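Local coordinates for protein ditrans,polycis-undecaprenyl-diphosphate synthase ((2E,6E)-farnesyl-diphosphate specific) (Acinetobacter baumannii, PDB 6ACS) that probably catalyses the stepwise condensation of isopentenyl diphosphate with farnesyl diphosphate to make undecaprenyl diphosphate, the precursor of the glycosyl carrier lipid of bacterial cell wall synthesis, at residues Pro70-Glu73 with Val74-Met78; Leu77-Leu80 with Leu81-Ile85; Pro214-Val218 with Glu219-His223; Asn226-Ser229 with Gly230-Arg234. All blocks are in the same frame, centred on the assembly; numbering follows the deposited sequence.

In the fold
The four contacts are local, each between successive turns of a helix or at its start. Contacts 1 and 2 follow one another on helix 71-95, share Leu77 and Met78, and lie at the surface; contacts 3 and 4 belong to helix 218-235, are partly buried, and have centres about 17 Å apart. The chemistry shifts accordingly. Contact 1 pairs an amide with a carboxylate at the helix start, and contact 2 sets lysine beside two glutamates. Contact 3 caps the helix after strand 205-208 and packs phenylalanines inward. Contact 4, about 41 Å from contact 1 between centres, turns Arg231 and Glu232 to the second subunit of the homodimer.

Contact 1: residues Pro70-Glu73 with Val74-Met78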
loop_
_atom_site.group_PDB
_atom_site.type_symbol
_atom_site.label_atom_id
_atom_site.label_comp_id
_atom_site.label_asym_id
_atom_site.label_seq_id
_atom_site.Cartn_x
_atom_site.Cartn_y
_atom_site.Cartn_z
ATOM N N PRO B 70 -6.948 -28.275 5.070
ATOM C CA PRO B 70 -6.985 -29.382 6.030
ATOM C C PRO B 70 -5.799 -29.316 6.980
ATOM O O PRO B 70 -4.701 -28.899 6.604
ATOM C CB PRO B 70 -6.922 -30.624 5.138
ATOM C CG PRO B 70 -7.541 -30.187 3.865
ATOM C CD PRO B 70 -7.177 -28.742 3.689
ATOM N N GLN B 71 -6.040 -29.728 8.227
ATOM C CA GLN B 71 -5.002 -29.639 9.250
ATOM C C GLN B 71 -3.746 -30.401 8.847
ATOM O O GLN B 71 -2.630 -29.974 9.166
ATOM C CB GLN B 71 -5.537 -30.178 10.578
ATOM C CG GLN B 71 -4.616 -29.968 11.763
ATOM C CD GLN B 71 -4.311 -28.509 12.009
ATOM O OE1 GLN B 71 -5.181 -27.646 11.861
ATOM N NE2 GLN B 71 -3.067 -28.220 12.386
ATOM N N TYR B 72 -3.908 -31.518 8.136
ATOM C CA TYR B 72 -2.761 -32.299 7.680
ATOM C C TYR B 72 -1.868 -31.487 6.741
ATOM O O TYR B 72 -0.630 -31.567 6.813
ATOM C CB TYR B 72 -3.261 -33.576 7.010
ATOM C CG TYR B 72 -2.180 -34.428 6.409
ATOM C CD1 TYR B 72 -1.357 -35.206 7.216
ATOM C CD2 TYR B 72 -1.989 -34.473 5.037
ATOM C CE1 TYR B 72 -0.368 -35.990 6.673
ATOM C CE2 TYR B 72 -1.007 -35.250 4.486
ATOM C CZ TYR B 72 -0.200 -36.006 5.307
ATOM O OH TYR B 72 0.774 -36.776 4.754
ATOM N N GLU B 73 -2.478 -30.707 5.839
ATOM C CA GLU B 73 -1.689 -29.871 4.942
ATOM C C GLU B 73 -0.991 -28.750 5.701
ATOM O O GLU B 73 0.164 -28.418 5.402
ATOM C CB GLU B 73 -2.572 -29.302 3.834
ATOM C CG GLU B 73 -3.081 -30.348 2.862
ATOM C CD GLU B 73 -3.990 -29.766 1.795
ATOM O OE1 GLU B 73 -4.177 -28.526 1.784
ATOM O OE2 GLU B 73 -4.504 -30.546 0.960
ATOM N N VAL B 74 -1.677 -28.153 6.680
ATOM C CA VAL B 74 -1.050 -27.113 7.489
ATOM C C VAL B 74 0.150 -27.672 8.238
ATOM O O VAL B 74 1.204 -27.030 8.318
ATOM C CB VAL B 74 -2.072 -26.492 8.456
ATOM C CG1 VAL B 74 -1.395 -25.440 9.312
ATOM C CG2 VAL B 74 -3.239 -25.899 7.681
ATOM N N ASP B 75 0.015 -28.886 8.779
ATOM C CA ASP B 75 1.133 -29.525 9.460
ATOM C C ASP B 75 2.298 -29.751 8.506
ATOM O O ASP B 75 3.454 -29.500 8.866
ATOM C CB ASP B 75 0.703 -30.860 10.077
ATOM C CG ASP B 75 -0.351 -30.706 11.161
ATOM O OD1 ASP B 75 -0.423 -29.635 11.799
ATOM O OD2 ASP B 75 -1.103 -31.681 11.383
ATOM N N LEU B 76 2.022 -30.254 7.295
ATOM C CA LEU B 76 3.109 -30.448 6.336
ATOM C C LEU B 76 3.812 -29.133 6.027
ATOM O O LEU B 76 5.045 -29.081 5.961
ATOM C CB LEU B 76 2.591 -31.074 5.041
ATOM C CG LEU B 76 2.075 -32.504 5.063
ATOM C CD1 LEU B 76 1.734 -32.941 3.642
ATOM C CD2 LEU B 76 3.111 -33.430 5.689
ATOM N N LEU B 77 3.043 -28.059 5.831
ATOM C CA LEU B 77 3.649 -26.767 5.524
ATOM C C LEU B 77 4.503 -26.274 6.684
ATOM O O LEU B 77 5.602 -25.747 6.475
ATOM C CB LEU B 77 2.563 -25.746 5.186
ATOM C CG LEU B 77 1.853 -25.953 3.853
ATOM C CD1 LEU B 77 0.605 -25.091 3.773
ATOM C CD2 LEU B 77 2.815 -25.629 2.705
ATOM N N MET B 78 4.028 -26.468 7.917
ATOM C CA MET B 78 4.798 -26.061 9.087
ATOM C C MET B 78 6.090 -26.853 9.196
ATOM O O MET B 78 7.152 -26.294 9.493
ATOM C CB MET B 78 3.967 -26.263 10.354
ATOM C CG MET B 78 2.743 -25.387 10.466
ATOM S SD MET B 78 3.128 -23.691 10.897
ATOM C CE MET B 78 3.345 -22.914 9.295
#
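The Tyr72 ring is overlapped by Leu76, one turn further on, whose CG sits over one face, offset toward the rim. The closest touch is between Tyr72 CE2 and Leu76 CD1, at 3.7 Å, and the two side chains slant across each other. Tyr72 reaches this place because its CG stands opposite the backbone N (chi1 176°). These residues form the first turns of helix 71-95, with Pro70 at the N-cap position; the i to i+4 ladder opens with Val74 N giving its hydrogen to Pro70 O at 3.1 Å and continues from Asp75 N to Gln71 O at 2.9 Å. Beside that second rung the side chains of the same two residues are joined as well, so that Gln71 and Asp75 are linked twice. Gln71 bends at chi2 and brings NE2 to 3.1 Å from Asp75 OD1, a bond with an N-H...O angle of 143°. The nitrogen approaches from above the carboxylate plane, and the amide and carboxylate planes are 59° apart. Glu73, extended beyond CG, has a long, weak ion pair with Arg69, a residue predicted to bind substrate.

Contact 2: residues Leu77-Leu80 with Leu81-Ile85; sequences LMKL and LEETI
Lys79 leaves the helix with CG trans to its own N (chi1 -177°) and then kinks at chi2 (59°), which swings the rest of its chain forward along the axis toward Glu82 and Glu83. Glu82 takes the other course: its CG lies beside the backbone N and the chain runs out extended, crossing Lys79 at about a right angle. Lys79 CD passes 3.6 Å from Glu82 OE1, while NZ makes a long salt bridge to the same oxygen at 3.9 Å. Glu83 comes in from the next position, bent at chi2, and its OE1 lies 3.3 Å from Lys79 CE, though 4.2 Å from NZ, beyond a salt bridge. The lysine thus meets both acids largely through its methylenes.

On another side of helix 71-95, Thr84 turns its hydroxyl back to the preceding turn. OG1 donates to Leu80 O at 2.7 Å, and Thr84 N reaches the same oxygen at 2.9 Å from the opposite face of the carbonyl plane. Met78 CE and Leu81 CD2 touch loosely at 4.2 Å; both side chains, and Glu82, pack on Leu112 of helix 110-123, so this flank joins two helices of the fold.

The OG1 bond holds the Thr84 hydroxyl turned back to Leu80 O. Lys79 NZ, near both carboxylates, would probably favour their charged forms, though one long salt bridge and one still longer approach imply weak pairing.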
loop_
_atom_site.group_PDB
_atom_site.type_symbol
_atom_site.label_atom_id
_atom_site.label_comp_id
_atom_site.label_asym_id
_atom_site.label_seq_id
_atom_site.Cartn_x
_atom_site.Cartn_y
_atom_site.Cartn_z
ATOM N N LEU B 77 3.043 -28.059 5.831
ATOM C CA LEU B 77 3.649 -26.767 5.524
ATOM C C LEU B 77 4.503 -26.274 6.684
ATOM O O LEU B 77 5.602 -25.747 6.475
ATOM C CB LEU B 77 2.563 -25.746 5.186
ATOM C CG LEU B 77 1.853 -25.953 3.853
ATOM C CD1 LEU B 77 0.605 -25.091 3.773
ATOM C CD2 LEU B 77 2.815 -25.629 2.705
ATOM N N MET B 78 4.028 -26.468 7.917
ATOM C CA MET B 78 4.798 -26.061 9.087
ATOM C C MET B 78 6.090 -26.853 9.196
ATOM O O MET B 78 7.152 -26.294 9.493
ATOM C CB MET B 78 3.967 -26.263 10.354
ATOM C CG MET B 78 2.743 -25.387 10.466
ATOM S SD MET B 78 3.128 -23.691 10.897
ATOM C CE MET B 78 3.345 -22.914 9.295
ATOM N N LYS B 79 6.018 -28.165 8.973
ATOM C CA LYS B 79 7.226 -28.983 9.013
ATOM C C LYS B 79 8.204 -28.561 7.923
ATOM O O LYS B 79 9.423 -28.524 8.143
ATOM C CB LYS B 79 6.860 -30.461 8.875
ATOM C CG LYS B 79 8.056 -31.382 8.990
ATOM C CD LYS B 79 8.742 -31.182 10.338
ATOM C CE LYS B 79 10.218 -31.552 10.284
ATOM N NZ LYS B 79 10.860 -31.464 11.629
ATOM N N LEU B 80 7.687 -28.239 6.737
ATOM C CA LEU B 80 8.562 -27.802 5.659
ATOM C C LEU B 80 9.257 -26.503 6.034
ATOM O O LEU B 80 10.460 -26.342 5.804
ATOM C CB LEU B 80 7.758 -27.641 4.371
ATOM C CG LEU B 80 8.550 -27.475 3.082
ATOM C CD1 LEU B 80 9.543 -28.620 2.907
ATOM C CD2 LEU B 80 7.581 -27.416 1.909
ATOM N N LEU B 81 8.510 -25.572 6.626
ATOM C CA LEU B 81 9.099 -24.318 7.081
ATOM C C LEU B 81 10.187 -24.565 8.119
ATOM O O LEU B 81 11.275 -23.982 8.040
ATOM C CB LEU B 81 8.002 -23.411 7.649
ATOM C CG LEU B 81 8.432 -22.077 8.244
ATOM C CD1 LEU B 81 9.102 -21.223 7.176
ATOM C CD2 LEU B 81 7.218 -21.353 8.827
ATOM N N GLU B 82 9.920 -25.445 9.085
ATOM C CA GLU B 82 10.920 -25.738 10.114
ATOM C C GLU B 82 12.190 -26.323 9.501
ATOM O O GLU B 82 13.314 -25.914 9.838
ATOM C CB GLU B 82 10.340 -26.693 11.157
ATOM C CG GLU B 82 9.206 -26.106 11.978
ATOM C CD GLU B 82 8.501 -27.147 12.830
ATOM O OE1 GLU B 82 8.745 -28.352 12.621
ATOM O OE2 GLU B 82 7.704 -26.759 13.711
ATOM N N GLU B 83 12.031 -27.294 8.599
ATOM C CA GLU B 83 13.194 -27.906 7.964
ATOM C C GLU B 83 13.958 -26.887 7.131
ATOM O O GLU B 83 15.193 -26.924 7.061
ATOM C CB GLU B 83 12.758 -29.088 7.099
ATOM C CG GLU B 83 13.821 -30.149 6.930
ATOM C CD GLU B 83 13.445 -31.444 7.617
ATOM O OE1 GLU B 83 12.235 -31.765 7.663
ATOM O OE2 GLU B 83 14.357 -32.137 8.118
ATOM N N THR B 84 13.239 -25.966 6.490
ATOM C CA THR B 84 13.896 -24.955 5.670
ATOM C C THR B 84 14.677 -23.962 6.528
ATOM O O THR B 84 15.788 -23.556 6.162
ATOM C CB THR B 84 12.853 -24.252 4.803
ATOM O OG1 THR B 84 12.145 -25.239 4.029
ATOM C CG2 THR B 84 13.516 -23.240 3.874
ATOM N N ILE B 85 14.115 -23.556 7.668
ATOM C CA ILE B 85 14.862 -22.695 8.585
ATOM C C ILE B 85 16.147 -23.394 9.021
ATOM O O ILE B 85 17.238 -22.792 9.036
ATOM C CB ILE B 85 13.987 -22.305 9.792
ATOM C CG1 ILE B 85 12.786 -21.467 9.334
ATOM C CG2 ILE B 85 14.808 -21.552 10.824
ATOM C CD1 ILE B 85 11.780 -21.221 10.422
#

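Contact 3: residues Pro214-Val218 with Glu219-His223. With IPA (isopropyl alcohol), chain G.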
loop_
_atom_site.group_PDB
_atom_site.type_symbol
_atom_site.label_atom_id
_atom_site.label_comp_id
_atom_site.label_asym_id
_atom_site.label_seq_id
_atom_site.Cartn_x
_atom_site.Cartn_y
_atom_site.Cartn_z
ATOM N N PRO B 214 8.133 -20.985 -9.019
ATOM C CA PRO B 214 9.123 -22.068 -9.190
ATOM C C PRO B 214 10.023 -21.880 -10.391
ATOM O O PRO B 214 11.117 -22.459 -10.432
ATOM C CB PRO B 214 8.259 -23.328 -9.321
ATOM C CG PRO B 214 6.979 -22.989 -8.675
ATOM C CD PRO B 214 6.763 -21.525 -8.929
ATOM N N GLU B 215 9.604 -21.088 -11.372
ATOM C CA GLU B 215 10.400 -20.830 -12.555
ATOM C C GLU B 215 11.089 -19.476 -12.501
ATOM O O GLU B 215 11.692 -19.064 -13.495
ATOM C CB GLU B 215 9.518 -20.924 -13.798
ATOM C CG GLU B 215 9.203 -22.341 -14.205
ATOM C CD GLU B 215 7.897 -22.444 -14.958
ATOM O OE1 GLU B 215 7.013 -21.593 -14.726
ATOM O OE2 GLU B 215 7.754 -23.370 -15.789
ATOM N N PHE B 216 11.006 -18.766 -11.374
ATOM C CA PHE B 216 11.639 -17.458 -11.278
ATOM C C PHE B 216 13.146 -17.648 -11.160
ATOM O O PHE B 216 13.611 -18.473 -10.370
ATOM C CB PHE B 216 11.083 -16.690 -10.073
ATOM C CG PHE B 216 11.422 -15.224 -10.068
ATOM C CD1 PHE B 216 10.878 -14.368 -11.017
ATOM C CD2 PHE B 216 12.274 -14.697 -9.103
ATOM C CE1 PHE B 216 11.186 -13.008 -11.012
ATOM C CE2 PHE B 216 12.578 -13.335 -9.087
ATOM C CZ PHE B 216 12.032 -12.492 -10.045
ATOM N N THR B 217 13.909 -16.921 -11.974
ATOM C CA THR B 217 15.350 -17.121 -12.055
ATOM C C THR B 217 16.072 -15.871 -11.579
ATOM O O THR B 217 15.498 -14.777 -11.529
ATOM C CB THR B 217 15.806 -17.446 -13.491
ATOM O OG1 THR B 217 15.438 -16.363 -14.356
ATOM C CG2 THR B 217 15.133 -18.738 -13.987
ATOM N N VAL B 218 17.342 -16.051 -11.210
ATOM C CA VAL B 218 18.164 -14.891 -10.869
ATOM C C VAL B 218 18.333 -13.984 -12.082
ATOM O O VAL B 218 18.500 -12.768 -11.932
ATOM C CB VAL B 218 19.514 -15.324 -10.252
ATOM C CG1 VAL B 218 20.447 -15.922 -11.286
ATOM C CG2 VAL B 218 20.170 -14.139 -9.539
ATOM N N GLU B 219 18.307 -14.544 -13.296
ATOM C CA GLU B 219 18.329 -13.691 -14.485
ATOM C C GLU B 219 17.107 -12.776 -14.529
ATOM O O GLU B 219 17.214 -11.583 -14.859
ATOM C CB GLU B 219 18.399 -14.539 -15.753
ATOM C CG GLU B 219 19.754 -15.228 -15.982
ATOM C CD GLU B 219 19.927 -16.508 -15.181
ATOM O OE1 GLU B 219 18.916 -17.039 -14.655
ATOM O OE2 GLU B 219 21.082 -16.978 -15.079
ATOM N N GLU B 220 15.923 -13.305 -14.200
ATOM C CA GLU B 220 14.762 -12.421 -14.202
ATOM C C GLU B 220 14.810 -11.450 -13.039
ATOM O O GLU B 220 14.345 -10.308 -13.166
ATOM C CB GLU B 220 13.437 -13.196 -14.176
ATOM C CG GLU B 220 12.260 -12.210 -14.319
ATOM C CD GLU B 220 10.908 -12.846 -14.607
ATOM O OE1 GLU B 220 9.931 -12.091 -14.786
ATOM O OE2 GLU B 220 10.823 -14.083 -14.671
ATOM N N PHE B 221 15.365 -11.874 -11.904
ATOM C CA PHE B 221 15.580 -10.937 -10.801
ATOM C C PHE B 221 16.504 -9.797 -11.217
ATOM O O PHE B 221 16.252 -8.630 -10.880
ATOM C CB PHE B 221 16.125 -11.692 -9.585
ATOM C CG PHE B 221 16.273 -10.845 -8.354
ATOM C CD1 PHE B 221 15.148 -10.351 -7.711
ATOM C CD2 PHE B 221 17.518 -10.604 -7.803
ATOM C CE1 PHE B 221 15.269 -9.571 -6.555
ATOM C CE2 PHE B 221 17.660 -9.847 -6.643
ATOM C CZ PHE B 221 16.523 -9.318 -6.019
ATOM N N ASP B 222 17.586 -10.117 -11.947
ATOM C CA ASP B 222 18.481 -9.080 -12.457
ATOM C C ASP B 222 17.728 -8.129 -13.369
ATOM O O ASP B 222 17.946 -6.909 -13.339
ATOM C CB ASP B 222 19.642 -9.693 -13.254
ATOM C CG ASP B 222 20.591 -10.543 -12.409
ATOM O OD1 ASP B 222 20.608 -10.414 -11.170
ATOM O OD2 ASP B 222 21.313 -11.366 -13.023
ATOM N N HIS B 223 16.863 -8.678 -14.224
ATOM C CA HIS B 223 16.048 -7.828 -15.084
ATOM C C HIS B 223 15.151 -6.910 -14.255
ATOM O O HIS B 223 14.996 -5.728 -14.579
ATOM C CB HIS B 223 15.220 -8.697 -16.034
ATOM C CG HIS B 223 14.189 -7.939 -16.817
ATOM N ND1 HIS B 223 14.511 -7.069 -17.836
ATOM C CD2 HIS B 223 12.838 -7.915 -16.717
ATOM C CE1 HIS B 223 13.406 -6.547 -18.336
ATOM N NE2 HIS B 223 12.374 -7.040 -17.670
HETATM C C1 IPA G . 9.352 -4.344 -17.406
HETATM C C2 IPA G . 8.431 -5.555 -17.344
HETATM C C3 IPA G . 7.412 -5.368 -16.225
HETATM O O2 IPA G . 9.207 -6.711 -17.112
HETATM O O HOH W 1 12.299 -16.067 -14.587
#
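A helix N-cap begins helix 218-235, just after the loop that leaves strand 205-208. Thr217 is the capping residue: its OG1 accepts from Glu220 N at 3.1 Å, with an N-H...O angle of 155°, while Thr217 O takes the first i+4 bond from Phe221 N at 2.9 Å. The hydroxyl is placed for this by chi1 of 59°, which sets OG1 between the backbone N and the carbonyl carbon. Water 1 accepts from the same OG1 and donates to Glu215 O and to Glu220 OE2, tying the loop to the first turn. Glu220 is further held by Thr209 through OE1 and by Thr211 through OE2.

In this part of the fold, built round a parallel sheet, Phe216, in the loop just before the cap, is buried against the first turn. Phe216 CE1 lies 3.6 Å from Glu220 CG, the two side chains crossing at about a right angle, and Phe216 CE2 meets Phe221 CB at 3.9 Å. Phe221 goes on to pack against Ile45 and Cys49 of helix 42-52. At the outer side His223 NE2 and O2 of an isopropanol, probably from the crystallisation liquor, share a hydrogen bond of 3.2 Å at the imidazole edge; Tyr207 OH binds the alcohol too.

Contact 4: residues Asn226-Ser229 with Gly230-Arg234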
loop_
_atom_site.group_PDB
_atom_site.type_symbol
_atom_site.label_atom_id
_atom_site.label_comp_id
_atom_site.label_asym_id
_atom_site.label_seq_id
_atom_site.Cartn_x
_atom_site.Cartn_y
_atom_site.Cartn_z
ATOM N N ASN B 226 17.098 -4.108 -12.950
ATOM C CA ASN B 226 17.410 -3.161 -14.020
ATOM C C ASN B 226 16.201 -2.273 -14.341
ATOM O O ASN B 226 16.335 -1.051 -14.554
ATOM C CB ASN B 226 17.865 -3.933 -15.258
ATOM C CG ASN B 226 18.561 -3.054 -16.262
ATOM O OD1 ASN B 226 19.641 -2.534 -15.992
ATOM N ND2 ASN B 226 17.947 -2.868 -17.420
ATOM N N VAL B 227 15.013 -2.869 -14.363
ATOM C CA VAL B 227 13.788 -2.095 -14.570
ATOM C C VAL B 227 13.620 -1.075 -13.450
ATOM O O VAL B 227 13.293 0.094 -13.694
ATOM C CB VAL B 227 12.574 -3.035 -14.677
ATOM C CG1 VAL B 227 11.258 -2.233 -14.676
ATOM C CG2 VAL B 227 12.671 -3.873 -15.958
ATOM N N PHE B 228 13.833 -1.510 -12.207
ATOM C CA PHE B 228 13.765 -0.611 -11.060
ATOM C C PHE B 228 14.696 0.580 -11.231
ATOM O O PHE B 228 14.318 1.729 -10.965
ATOM C CB PHE B 228 14.129 -1.366 -9.783
ATOM C CG PHE B 228 14.319 -0.469 -8.593
ATOM C CD1 PHE B 228 13.224 -0.041 -7.859
ATOM C CD2 PHE B 228 15.591 -0.034 -8.221
ATOM C CE1 PHE B 228 13.392 0.792 -6.757
ATOM C CE2 PHE B 228 15.767 0.809 -7.132
ATOM C CZ PHE B 228 14.653 1.223 -6.391
ATOM N N SER B 229 15.932 0.325 -11.658
ATOM C CA SER B 229 16.861 1.441 -11.822
ATOM C C SER B 229 16.347 2.441 -12.855
ATOM O O SER B 229 16.386 3.664 -12.628
ATOM C CB SER B 229 18.246 0.928 -12.217
ATOM O OG SER B 229 19.150 2.013 -12.347
ATOM N N GLY B 230 15.858 1.943 -13.995
ATOM C CA GLY B 230 15.327 2.856 -15.003
ATOM C C GLY B 230 14.130 3.656 -14.505
ATOM O O GLY B 230 13.968 4.841 -14.826
ATOM N N ARG B 231 13.267 3.021 -13.711
ATOM C CA ARG B 231 12.117 3.758 -13.193
ATOM C C ARG B 231 12.542 4.825 -12.198
ATOM O O ARG B 231 11.938 5.900 -12.138
ATOM C CB ARG B 231 11.129 2.808 -12.539
ATOM C CG ARG B 231 10.432 1.901 -13.535
ATOM C CD ARG B 231 9.560 0.981 -12.740
ATOM N NE ARG B 231 8.921 -0.060 -13.523
ATOM C CZ ARG B 231 8.212 -1.026 -12.956
ATOM N NH1 ARG B 231 8.086 -1.042 -11.624
ATOM N NH2 ARG B 231 7.652 -1.961 -13.700
ATOM N N GLU B 232 13.554 4.542 -11.386
ATOM C CA GLU B 232 14.026 5.573 -10.464
ATOM C C GLU B 232 14.668 6.733 -11.205
ATOM O O GLU B 232 14.541 7.889 -10.776
ATOM C CB GLU B 232 14.992 4.972 -9.457
ATOM C CG GLU B 232 14.246 4.072 -8.507
ATOM C CD GLU B 232 14.551 4.380 -7.076
ATOM O OE1 GLU B 232 15.750 4.502 -6.754
ATOM O OE2 GLU B 232 13.595 4.474 -6.281
ATOM N N ARG B 233 15.325 6.453 -12.325
ATOM C CA ARG B 233 15.868 7.546 -13.119
ATOM C C ARG B 233 14.749 8.380 -13.730
ATOM O O ARG B 233 14.825 9.612 -13.751
ATOM C CB ARG B 233 16.794 6.999 -14.205
ATOM C CG ARG B 233 17.348 8.069 -15.135
ATOM C CD ARG B 233 18.547 7.561 -15.924
ATOM N NE ARG B 233 18.208 6.408 -16.753
ATOM C CZ ARG B 233 18.541 5.151 -16.465
ATOM N NH1 ARG B 233 18.186 4.162 -17.278
ATOM N NH2 ARG B 233 19.233 4.884 -15.363
ATOM N N ARG B 234 13.678 7.733 -14.184
ATOM C CA ARG B 234 12.641 8.467 -14.901
ATOM C C ARG B 234 11.698 9.213 -13.958
ATOM O O ARG B 234 11.279 10.344 -14.249
ATOM C CB ARG B 234 11.866 7.501 -15.793
ATOM C CG ARG B 234 10.779 8.153 -16.618
ATOM C CD ARG B 234 10.329 7.251 -17.767
ATOM N NE ARG B 234 9.033 7.675 -18.303
ATOM C CZ ARG B 234 8.867 8.655 -19.189
ATOM N NH1 ARG B 234 9.916 9.328 -19.648
ATOM N NH2 ARG B 234 7.649 8.969 -19.613
HETATM O O HOH W 2 18.222 0.912 -16.276
#
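The backbone from Asn226 to Arg234 is regular alpha-helix, part of helix 218-235, and four successive i to i+4 bonds link the two segments. Gly230 N reaches back to Asn226 O at 3.1 Å and Arg231 N to Val227 O at 2.9 Å, followed by Glu232 N to Phe228 O and Arg233 N to Ser229 O. The helix packs beside strand 205-208 of the parallel sheet and here faces the second subunit of the homodimer.

Glu232 CG lies over one face of the Phe228 ring in a CH-pi contact, 3.8 Å from the centroid and offset toward the rim. A bend at chi2 (-129°) then carries the carboxylate to the CZ corner of the ring, with Glu232 CD 3.2 Å from Phe228 CZ and the two planes 26° apart. There Glu232 OE2 makes a salt bridge to Arg192 of the second subunit, a residue predicted to bind substrate.

Arg231, extended from CG to NE, lays its guanidinium over Val227, with NE 3.4 Å from Val227 CG1. The guanidinium is held by Leu206 O through NH1, and makes a cation-pi contact with Phe191 of the second subunit; its pairing with Glu205, a predicted magnesium ligand, is long and weak. On a further side water 2 donates to Asn226 O at 3.2 Å and accepts a weak bond from Arg233 NH1 at 3.4 Å.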